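Local coordinates for V-type ATP synthase alpha chain (Nanoarchaeum equitans Kin4-M, PDB 5BN3), which belongs to the rotary V-type and archaeal ATP synthase family as its A subunit, with a nucleotide-binding domain of the P-loop type, at residues Ser314-Ala319 with Thr374-Val379; Gly216-Val221 with Glu358-Val363. All coordinates share one frame; numbering follows the deposited sequence.

Interaction 1. Residues Ser314-Ala319 with Thr374-Val379; sequences SVVVNA and TIIGAV. With MG (magnesium ion), chain L.
The carbonyl oxygen of T374 is gripped twice by the strand 314-319: V317 N donates a nearly straight bond to T374 O of 2.7 Å (168° at the hydrogen), and V316 CA brings its C-H to the same oxygen at 3.2 Å. This belongs to a ladder of five backbone bonds joining neighbouring parallel strands in the core of the P-loop nucleotide-binding domain; the hydrophobic run of 314-319 is consistent with a Walker B strand.

At the start of the ladder T374 N meets V315 O at 2.8 Å, and V315 O also lies 2.7 Å from a magnesium ion. The hydroxyl of T374, swung beside its backbone N (chi1 -49°), binds that ion through OG1 at 2.4 Å and is hydrogen-bonded to G216 N as well. S372 completes the protein part of the site.

V316, N318, T374 and I376 share one face of the sheet. N318 and I376 run side by side there, N318 ND2 lying 3.7 Å from I376 CB while its amide bonds to OD1 of N233 on the covering helix 229-239. On the face of V317 and I375 the contact is looser, V317 CB to I375 CG1 being 4.4 Å. Toward the P-loop end the last rung runs from A378 N to A319 O, and A378 CB sits 3.5 Å from that same oxygen.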
ATOM      1  N   SER A 314     -11.429 -40.118  20.886  1.00 32.46           N
ATOM      2  CA  SER A 314     -10.905 -38.761  20.800  1.00 37.87           C
ATOM      3  C   SER A 314      -9.889 -38.711  19.666  1.00 35.33           C
ATOM      4  O   SER A 314      -9.012 -39.573  19.564  1.00 35.69           O
ATOM      5  CB  SER A 314     -10.260 -38.337  22.120  1.00 38.87           C
ATOM      6  OG  SER A 314      -9.113 -39.113  22.404  1.00 47.95           O
ATOM      7  N   VAL A 315     -10.030 -37.710  18.802  1.00 33.07           N
ATOM      8  CA  VAL A 315      -9.212 -37.596  17.603  1.00 28.42           C
ATOM      9  C   VAL A 315      -8.606 -36.197  17.531  1.00 31.51           C
ATOM     10  O   VAL A 315      -9.232 -35.219  17.949  1.00 30.56           O
ATOM     11  CB  VAL A 315     -10.066 -37.830  16.334  1.00 30.85           C
ATOM     12  CG1 VAL A 315      -9.195 -37.858  15.085  1.00 33.34           C
ATOM     13  CG2 VAL A 315     -10.846 -39.122  16.450  1.00 37.38           C
ATOM     14  N   VAL A 316      -7.380 -36.108  17.024  1.00 32.26           N
ATOM     15  CA  VAL A 316      -6.795 -34.814  16.693  1.00 32.55           C
ATOM     16  C   VAL A 316      -6.387 -34.776  15.225  1.00 32.21           C
ATOM     17  O   VAL A 316      -5.782 -35.719  14.713  1.00 34.72           O
ATOM     18  CB  VAL A 316      -5.600 -34.446  17.611  1.00 38.09           C
ATOM     19  CG1 VAL A 316      -4.557 -35.541  17.605  1.00 38.40           C
ATOM     20  CG2 VAL A 316      -4.982 -33.120  17.187  1.00 37.86           C
ATOM     21  N   VAL A 317      -6.753 -33.696  14.543  1.00 31.38           N
ATOM     22  CA  VAL A 317      -6.309 -33.468  13.176  1.00 33.68           C
ATOM     23  C   VAL A 317      -5.326 -32.307  13.144  1.00 37.65           C
ATOM     24  O   VAL A 317      -5.640 -31.212  13.615  1.00 32.60           O
ATOM     25  CB  VAL A 317      -7.489 -33.147  12.237  1.00 37.27           C
ATOM     26  CG1 VAL A 317      -6.981 -32.619  10.911  1.00 38.52           C
ATOM     27  CG2 VAL A 317      -8.333 -34.381  12.006  1.00 35.48           C
ATOM     28  N   ASN A 318      -4.133 -32.558  12.612  1.00 32.66           N
ATOM     29  CA  ASN A 318      -3.159 -31.498  12.371  1.00 34.82           C
ATOM     30  C   ASN A 318      -3.122 -31.179  10.880  1.00 40.78           C
ATOM     31  O   ASN A 318      -2.890 -32.067  10.059  1.00 39.31           O
ATOM     32  CB  ASN A 318      -1.761 -31.912  12.846  1.00 41.71           C
ATOM     33  CG  ASN A 318      -1.725 -32.302  14.314  1.00 46.06           C
ATOM     34  OD1 ASN A 318      -1.876 -33.473  14.662  1.00 51.04           O
ATOM     35  ND2 ASN A 318      -1.513 -31.318  15.182  1.00 41.71           N
ATOM     36  N   ALA A 319      -3.352 -29.918  10.527  1.00 31.50           N
ATOM     37  CA  ALA A 319      -3.340 -29.510   9.122  1.00 30.64           C
ATOM     38  C   ALA A 319      -2.209 -28.524   8.837  1.00 40.45           C
ATOM     39  O   ALA A 319      -2.222 -27.395   9.329  1.00 36.21           O
ATOM     40  CB  ALA A 319      -4.679 -28.911   8.729  1.00 33.96           C
ATOM     41  N   THR A 374     -10.505 -32.727  17.636  1.00 32.78           N
ATOM     42  CA  THR A 374      -9.728 -31.527  17.915  1.00 30.81           C
ATOM     43  C   THR A 374      -8.927 -31.155  16.663  1.00 25.41           C
ATOM     44  O   THR A 374      -8.300 -32.015  16.045  1.00 29.94           O
ATOM     45  CB  THR A 374      -8.793 -31.767  19.117  1.00 34.26           C
ATOM     46  OG1 THR A 374      -9.543 -32.341  20.200  1.00 31.57           O
ATOM     47  CG2 THR A 374      -8.162 -30.468  19.573  1.00 37.04           C
ATOM     48  N   ILE A 375      -8.957 -29.882  16.274  1.00 28.42           N
ATOM     49  CA  ILE A 375      -8.326 -29.465  15.022  1.00 27.45           C
ATOM     50  C   ILE A 375      -7.262 -28.393  15.217  1.00 38.42           C
ATOM     51  O   ILE A 375      -7.539 -27.318  15.749  1.00 30.46           O
ATOM     52  CB  ILE A 375      -9.371 -28.962  14.002  1.00 33.36           C
ATOM     53  CG1 ILE A 375     -10.297 -30.108  13.585  1.00 37.94           C
ATOM     54  CG2 ILE A 375      -8.691 -28.381  12.773  1.00 38.20           C
ATOM     55  CD1 ILE A 375     -11.376 -29.694  12.603  1.00 39.53           C
ATOM     56  N   ILE A 376      -6.044 -28.696  14.777  1.00 30.80           N
ATOM     57  CA  ILE A 376      -4.948 -27.738  14.821  1.00 31.69           C
ATOM     58  C   ILE A 376      -4.574 -27.344  13.394  1.00 36.51           C
ATOM     59  O   ILE A 376      -4.136 -28.189  12.611  1.00 35.51           O
ATOM     60  CB  ILE A 376      -3.706 -28.328  15.524  1.00 34.45           C
ATOM     61  CG1 ILE A 376      -4.096 -28.989  16.851  1.00 39.82           C
ATOM     62  CG2 ILE A 376      -2.654 -27.250  15.748  1.00 36.96           C
ATOM     63  CD1 ILE A 376      -4.712 -28.037  17.855  1.00 38.57           C
ATOM     64  N   GLY A 377      -4.749 -26.069  13.055  1.00 32.27           N
ATOM     65  CA  GLY A 377      -4.438 -25.591  11.719  1.00 28.87           C
ATOM     66  C   GLY A 377      -3.248 -24.650  11.673  1.00 37.63           C
ATOM     67  O   GLY A 377      -3.279 -23.558  12.241  1.00 31.19           O
ATOM     68  N   ALA A 378      -2.191 -25.075  10.991  1.00 38.33           N
ATOM     69  CA  ALA A 378      -1.038 -24.209  10.772  1.00 33.76           C
ATOM     70  C   ALA A 378      -1.357 -23.201   9.670  1.00 33.55           C
ATOM     71  O   ALA A 378      -2.076 -23.515   8.718  1.00 30.64           O
ATOM     72  CB  ALA A 378       0.178 -25.029  10.405  1.00 32.84           C
ATOM     73  N   VAL A 379      -0.839 -21.984   9.808  1.00 28.73           N
ATOM     74  CA  VAL A 379      -1.048 -20.944   8.806  1.00 28.72           C
ATOM     75  C   VAL A 379       0.299 -20.359   8.403  1.00 31.12           C
ATOM     76  O   VAL A 379       1.171 -20.169   9.250  1.00 29.88           O
ATOM     77  CB  VAL A 379      -1.959 -19.814   9.338  1.00 35.55           C
ATOM     78  CG1 VAL A 379      -2.360 -18.879   8.205  1.00 31.26           C
ATOM     79  CG2 VAL A 379      -3.196 -20.386   9.992  1.00 31.85           C
TER
HETATM   80 MG    MG L 610     -10.096 -34.620  20.426  1.00 41.86          MG

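Interaction 2. Residues Gly216-Val221 with Glu358-Val363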
ATOM      1  N   GLY A 216     -11.681 -31.444  21.670  1.00 34.34           N
ATOM      2  CA  GLY A 216     -12.765 -31.064  20.787  1.00 33.03           C
ATOM      3  C   GLY A 216     -12.662 -29.605  20.390  1.00 37.25           C
ATOM      4  O   GLY A 216     -13.488 -29.101  19.632  1.00 30.81           O
ATOM      5  N   GLY A 217     -11.645 -28.922  20.905  1.00 30.62           N
ATOM      6  CA  GLY A 217     -11.424 -27.529  20.562  1.00 29.91           C
ATOM      7  C   GLY A 217     -10.639 -27.372  19.271  1.00 32.72           C
ATOM      8  O   GLY A 217     -10.427 -28.337  18.537  1.00 31.20           O
ATOM      9  N   SER A 218     -10.216 -26.147  18.986  1.00 29.38           N
ATOM     10  CA  SER A 218      -9.410 -25.878  17.803  1.00 31.11           C
ATOM     11  C   SER A 218      -8.423 -24.753  18.072  1.00 31.13           C
ATOM     12  O   SER A 218      -8.667 -23.899  18.925  1.00 31.22           O
ATOM     13  CB  SER A 218     -10.300 -25.531  16.608  1.00 28.42           C
ATOM     14  OG  SER A 218     -11.163 -24.450  16.910  1.00 33.68           O
ATOM     15  N   ALA A 219      -7.311 -24.759  17.342  1.00 25.64           N
ATOM     16  CA  ALA A 219      -6.288 -23.729  17.485  1.00 30.09           C
ATOM     17  C   ALA A 219      -5.634 -23.422  16.150  1.00 38.57           C
ATOM     18  O   ALA A 219      -5.558 -24.283  15.271  1.00 33.76           O
ATOM     19  CB  ALA A 219      -5.236 -24.159  18.491  1.00 29.04           C
ATOM     20  N   ALA A 220      -5.153 -22.191  16.009  1.00 28.29           N
ATOM     21  CA  ALA A 220      -4.395 -21.789  14.830  1.00 29.03           C
ATOM     22  C   ALA A 220      -2.921 -21.616  15.188  1.00 35.80           C
ATOM     23  O   ALA A 220      -2.596 -21.108  16.264  1.00 27.69           O
ATOM     24  CB  ALA A 220      -4.953 -20.501  14.261  1.00 29.95           C
ATOM     25  N   VAL A 221      -2.035 -22.037  14.286  1.00 29.86           N
ATOM     26  CA  VAL A 221      -0.595 -21.871  14.479  1.00 28.37           C
ATOM     27  C   VAL A 221       0.018 -21.118  13.300  1.00 28.72           C
ATOM     28  O   VAL A 221       0.573 -21.729  12.389  1.00 29.26           O
ATOM     29  CB  VAL A 221       0.132 -23.229  14.638  1.00 25.06           C
ATOM     30  CG1 VAL A 221       1.569 -23.019  15.103  1.00 31.82           C
ATOM     31  CG2 VAL A 221      -0.601 -24.126  15.622  1.00 28.71           C
ATOM     32  N   GLU A 358     -15.537 -25.918  11.614  1.00 33.43           N
ATOM     33  CA  GLU A 358     -16.816 -26.187  12.270  1.00 38.76           C
ATOM     34  C   GLU A 358     -17.072 -27.683  12.454  1.00 36.91           C
ATOM     35  O   GLU A 358     -18.041 -28.077  13.102  1.00 35.11           O
ATOM     36  CB  GLU A 358     -17.963 -25.535  11.508  1.00 40.94           C
ATOM     37  N   ARG A 359     -16.201 -28.512  11.884  1.00 31.16           N
ATOM     38  CA  ARG A 359     -16.300 -29.960  12.053  1.00 33.25           C
ATOM     39  C   ARG A 359     -15.698 -30.408  13.378  1.00 41.31           C
ATOM     40  O   ARG A 359     -15.947 -31.521  13.831  1.00 36.52           O
ATOM     41  CB  ARG A 359     -15.590 -30.685  10.908  1.00 34.06           C
ATOM     42  CG  ARG A 359     -16.235 -30.526   9.541  1.00 44.70           C
ATOM     43  CD  ARG A 359     -15.922 -31.745   8.693  1.00 60.06           C
ATOM     44  NE  ARG A 359     -16.236 -31.558   7.281  1.00 61.95           N
ATOM     45  CZ  ARG A 359     -16.341 -32.552   6.405  1.00 53.82           C
ATOM     46  NH1 ARG A 359     -16.180 -33.807   6.801  1.00 56.79           N
ATOM     47  NH2 ARG A 359     -16.626 -32.292   5.139  1.00 55.53           N
ATOM     48  N   SER A 360     -14.897 -29.546  13.994  1.00 31.83           N
ATOM     49  CA  SER A 360     -14.310 -29.863  15.290  1.00 31.46           C
ATOM     50  C   SER A 360     -15.403 -29.854  16.344  1.00 39.04           C
ATOM     51  O   SER A 360     -16.512 -29.376  16.094  1.00 37.76           O
ATOM     52  CB  SER A 360     -13.231 -28.848  15.661  1.00 30.09           C
ATOM     53  OG  SER A 360     -13.801 -27.582  15.940  1.00 32.84           O
ATOM     54  N   GLY A 361     -15.104 -30.394  17.518  1.00 32.91           N
ATOM     55  CA  GLY A 361     -16.064 -30.376  18.605  1.00 33.65           C
ATOM     56  C   GLY A 361     -16.177 -31.698  19.327  1.00 41.09           C
ATOM     57  O   GLY A 361     -15.831 -32.748  18.784  1.00 32.31           O
ATOM     58  N   ARG A 362     -16.656 -31.635  20.563  1.00 35.71           N
ATOM     59  CA  ARG A 362     -16.958 -32.822  21.345  1.00 33.88           C
ATOM     60  C   ARG A 362     -18.454 -33.093  21.217  1.00 37.41           C
ATOM     61  O   ARG A 362     -19.269 -32.179  21.367  1.00 35.01           O
ATOM     62  CB  ARG A 362     -16.575 -32.582  22.806  1.00 35.66           C
ATOM     63  CG  ARG A 362     -16.822 -33.753  23.733  1.00 50.89           C
ATOM     64  CD  ARG A 362     -16.160 -33.514  25.079  1.00 51.11           C
ATOM     65  NE  ARG A 362     -17.127 -33.312  26.153  1.00 68.55           N
ATOM     66  CZ  ARG A 362     -17.643 -34.295  26.882  1.00 65.82           C
ATOM     67  NH1 ARG A 362     -17.294 -35.552  26.647  1.00 76.86           N
ATOM     68  NH2 ARG A 362     -18.513 -34.020  27.843  1.00 55.86           N
ATOM     69  N   VAL A 363     -18.822 -34.334  20.909  1.00 37.66           N
ATOM     70  CA  VAL A 363     -20.220 -34.635  20.606  1.00 40.34           C
ATOM     71  C   VAL A 363     -20.739 -35.895  21.286  1.00 41.64           C
ATOM     72  O   VAL A 363     -19.967 -36.747  21.733  1.00 35.39           O
ATOM     73  CB  VAL A 363     -20.454 -34.798  19.081  1.00 37.95           C
ATOM     74  CG1 VAL A 363     -20.003 -33.564  18.321  1.00 42.47           C
ATOM     75  CG2 VAL A 363     -19.730 -36.028  18.561  1.00 38.33           C
TER
HETATM   76  O   HOH W   1     -14.168 -26.969  18.362  1.00 41.40           O
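Two peptide units meet here, G216-G217 and S360-G361, and the first sets its carbonyl oxygen over a face of the second. G216 O is 3.0 Å from G361 N but stands well above the peptide plane, so the N-H does not point at it and the pair does not count as a hydrogen bond. What reaches the oxygen instead is the C-H of G361 CA, at 3.1 Å from G216 O and rather bent (125°).

A water does the polar work. It donates to G216 O at 2.6 Å and to S360 OG at 2.5 Å, linking the G216 carbonyl to the S360 hydroxyl. S360 OG sits between its own backbone N and carbonyl carbon (chi1 69°), where it also bonds Y357 O in the last turn of helix 349-357. S360 CB packs 4.0 Å from G217 O, and S218 CB lies 4.1 Å from S360 OG.

G216, with no side chain on the side facing G361 and R362, lets its CA come to 4.0 Å from G361 CA. Two strand entrances thus meet beside strand 370-379, which pairs parallel with 218-222 and antiparallel with 361-364; strand 218-222 then runs straight into the P-loop around the bound ADP, as in P-loop nucleotide-binding domains.

From the N terminus, the chain passes 216-221, then 314-319, 358-363 and 374-379. Interaction 2 closes a loop of 136 residues that holds the P-loop and helices 229-239 to 349-357, while interaction 1 closes a shorter one of 54 residues. Their segments alternate, so the two loops cross rather than nest. Strand 370-379 is the common element, with 314-320 along one edge. The contacts meet directly where G377 O lies 2.8 Å from V221 N, probably a hydrogen bond, and I375 O packs on S218 CB. Interaction 1 is a pairing within the mixed sheet, while interaction 2 joins the entrance of strand 218-222 to that of 361-364, both strands pairing with 370-379.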